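Local coordinates for protein cyclic nucleotide-gated potassium channel mll3241 (Mesorhizobium loti, PDB 4MUV) that forms a homotetrameric potassium channel of the cell membrane opened by cyclic AMP, represented here by its cytoplasmic cyclic nucleotide-binding domain, at residues L38-P44 with T103-L109. The protein carries 3 engineered substitutions. Numbering follows the deposited sequence.
Sequences LRARTVP and TVSLLSL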
loop_
_atom_site.group_PDB
_atom_site.type_symbol
_atom_site.label_atom_id
_atom_site.label_comp_id
_atom_site.label_asym_id
_atom_site.label_seq_id
_atom_site.Cartn_x
_atom_site.Cartn_y
_atom_site.Cartn_z
ATOM N N LEU A 38 -10.127 0.977 -3.925
ATOM C CA LEU A 38 -9.181 -0.044 -3.517
ATOM C C LEU A 38 -9.553 -1.368 -4.144
ATOM O O LEU A 38 -10.711 -1.594 -4.478
ATOM C CB LEU A 38 -9.174 -0.219 -2.003
ATOM C CG LEU A 38 -8.586 0.925 -1.194
ATOM C CD1 LEU A 38 -8.890 0.749 0.286
ATOM C CD2 LEU A 38 -7.104 1.029 -1.418
ATOM N N ARG A 39 -8.574 -2.253 -4.272
ATOM C CA ARG A 39 -8.822 -3.605 -4.735
ATOM C C ARG A 39 -8.161 -4.573 -3.768
ATOM O O ARG A 39 -6.968 -4.526 -3.568
ATOM C CB ARG A 39 -8.309 -3.785 -6.165
ATOM C CG ARG A 39 -8.940 -2.831 -7.186
ATOM C CD ARG A 39 -8.331 -3.006 -8.566
ATOM N NE ARG A 39 -8.802 -1.997 -9.504
ATOM C CZ ARG A 39 -8.407 -1.943 -10.775
ATOM N NH1 ARG A 39 -7.544 -2.845 -11.247
ATOM N NH2 ARG A 39 -8.877 -0.995 -11.575
ATOM N N ALA A 40 -8.935 -5.469 -3.157
ATOM C CA ALA A 40 -8.352 -6.421 -2.227
ATOM C C ALA A 40 -7.720 -7.576 -2.990
ATOM O O ALA A 40 -8.297 -8.098 -3.940
ATOM C CB ALA A 40 -9.391 -6.922 -1.224
ATOM N N ARG A 41 -6.534 -7.970 -2.543
ATOM C CA ARG A 41 -5.746 -9.017 -3.167
ATOM C C ARG A 41 -5.103 -9.878 -2.105
ATOM O O ARG A 41 -4.561 -9.361 -1.157
ATOM C CB ARG A 41 -4.610 -8.393 -3.990
ATOM C CG ARG A 41 -5.071 -7.430 -5.080
ATOM C CD ARG A 41 -5.724 -8.252 -6.161
ATOM N NE ARG A 41 -6.221 -7.513 -7.332
ATOM C CZ ARG A 41 -7.497 -7.200 -7.570
ATOM N NH1 ARG A 41 -8.451 -7.466 -6.688
ATOM N NH2 ARG A 41 -7.830 -6.626 -8.735
ATOM N N THR A 42 -5.115 -11.187 -2.297
ATOM C CA THR A 42 -4.344 -12.091 -1.470
ATOM C C THR A 42 -3.175 -12.644 -2.277
ATOM O O THR A 42 -3.326 -13.038 -3.440
ATOM C CB THR A 42 -5.228 -13.207 -0.905
ATOM O OG1 THR A 42 -6.227 -12.634 -0.059
ATOM C CG2 THR A 42 -4.426 -14.193 -0.077
ATOM N N VAL A 43 -1.999 -12.629 -1.665
ATOM C CA VAL A 43 -0.751 -13.056 -2.298
ATOM C C VAL A 43 -0.161 -14.240 -1.532
ATOM O O VAL A 43 -0.034 -14.169 -0.318
ATOM C CB VAL A 43 0.265 -11.876 -2.352
ATOM C CG1 VAL A 43 1.570 -12.306 -3.000
ATOM C CG2 VAL A 43 -0.328 -10.711 -3.109
ATOM N N PRO A 44 0.158 -15.342 -2.234
ATOM C CA PRO A 44 0.704 -16.517 -1.541
ATOM C C PRO A 44 2.101 -16.246 -0.996
ATOM O O PRO A 44 2.879 -15.469 -1.548
ATOM C CB PRO A 44 0.756 -17.599 -2.628
ATOM C CG PRO A 44 0.780 -16.870 -3.901
ATOM C CD PRO A 44 0.065 -15.556 -3.687
ATOM N N THR A 103 1.180 -15.935 3.743
ATOM C CA THR A 103 0.087 -15.534 2.876
ATOM C C THR A 103 -0.399 -14.187 3.370
ATOM O O THR A 103 -0.558 -14.001 4.556
ATOM C CB THR A 103 -1.068 -16.522 2.977
ATOM O OG1 THR A 103 -0.557 -17.850 2.949
ATOM C CG2 THR A 103 -2.038 -16.279 1.839
ATOM N N VAL A 104 -0.631 -13.236 2.471
ATOM C CA VAL A 104 -0.940 -11.877 2.889
ATOM C C VAL A 104 -2.139 -11.307 2.126
ATOM O O VAL A 104 -2.300 -11.562 0.939
ATOM C CB VAL A 104 0.316 -10.982 2.726
ATOM C CG1 VAL A 104 0.735 -10.847 1.243
ATOM C CG2 VAL A 104 0.118 -9.628 3.385
ATOM N N SER A 105 -3.012 -10.575 2.822
ATOM C CA SER A 105 -4.081 -9.797 2.196
ATOM C C SER A 105 -3.685 -8.355 2.194
ATOM O O SER A 105 -3.232 -7.801 3.213
ATOM C CB SER A 105 -5.446 -9.927 2.897
ATOM O OG SER A 105 -5.889 -11.245 2.760
ATOM N N LEU A 106 -3.877 -7.755 1.030
ATOM C CA LEU A 106 -3.520 -6.381 0.747
ATOM C C LEU A 106 -4.723 -5.646 0.198
ATOM O O LEU A 106 -5.546 -6.228 -0.490
ATOM C CB LEU A 106 -2.443 -6.349 -0.347
ATOM C CG LEU A 106 -1.194 -7.170 -0.153
ATOM C CD1 LEU A 106 -0.313 -7.165 -1.390
ATOM C CD2 LEU A 106 -0.421 -6.667 1.039
ATOM N N LEU A 107 -4.786 -4.353 0.467
ATOM C CA LEU A 107 -5.652 -3.433 -0.268
ATOM C C LEU A 107 -4.745 -2.613 -1.189
ATOM O O LEU A 107 -3.874 -1.880 -0.726
ATOM C CB LEU A 107 -6.452 -2.536 0.683
ATOM C CG LEU A 107 -7.445 -3.277 1.578
ATOM C CD1 LEU A 107 -7.980 -2.360 2.649
ATOM C CD2 LEU A 107 -8.595 -3.817 0.755
ATOM N N SER A 108 -4.958 -2.763 -2.496
ATOM C CA SER A 108 -4.174 -2.087 -3.528
ATOM C C SER A 108 -4.812 -0.773 -3.918
ATOM O O SER A 108 -6.010 -0.740 -4.185
ATOM C CB SER A 108 -4.077 -2.990 -4.766
ATOM O OG SER A 108 -3.337 -2.386 -5.809
ATOM N N LEU A 109 -4.006 0.272 -3.971
ATOM C CA LEU A 109 -4.446 1.606 -4.323
ATOM C C LEU A 109 -3.657 2.063 -5.538
ATOM O O LEU A 109 -2.434 2.206 -5.479
ATOM C CB LEU A 109 -4.168 2.551 -3.162
ATOM C CG LEU A 109 -4.616 3.998 -3.338
ATOM C CD1 LEU A 109 -6.134 4.051 -3.371
ATOM C CD2 LEU A 109 -4.079 4.883 -2.217
#
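Arg39 with Ser108, Arg41 with Leu106 and Val43 with Val104 each exchange two backbone hydrogen bonds, joining the first and last strands of the beta roll in this cyclic nucleotide-binding domain. The six N-H and six C=O groups of these residues are thus all satisfied across the pairing. The pairing is antiparallel, although the N-to-C directions of the short strand segments differ by 144°. The Leu106 N to Arg41 O bond is 2.8 Å long with an N-H...O angle of 163°, and Ser108 N lies 2.9 Å from Arg39 O. Several acceptors also receive a CA-H: Val104 O, already bonded to Val43 N, lies 3.2 Å from Thr42 CA.

The other N-H and C=O groups of the 104-110 strand turn toward strand 58-64, where Ser105, Leu107 and Leu109 make backbone bonds; strand 39-43 is outermost in its sheet. On the face bearing Ala40 and Leu107, Ala40 CB abuts Leu107 CD2 at 3.8 Å, and both side chains pack on helix 13-17. At one end Leu38 CD2 meets Leu109 CD1 at 3.7 Å; on the reverse face Val43 CG2 touches Leu106 CD1, and both residues reach Ile49.

Thr42 OG1 donates to Ser105 OG over 3.2 Å, and Ser105 OG is bonded in turn to Glu64. Arg41 NH2 forms a salt bridge with Asp9, and the chi2 of Arg41, -71°, folds the side chain back along its own strand. There Arg41 NH1 bonds Ala40 O at 2.8 Å, from above the carbonyl plane, while Arg39 CB lies over one face of the Arg41 guanidinium, offset toward its rim.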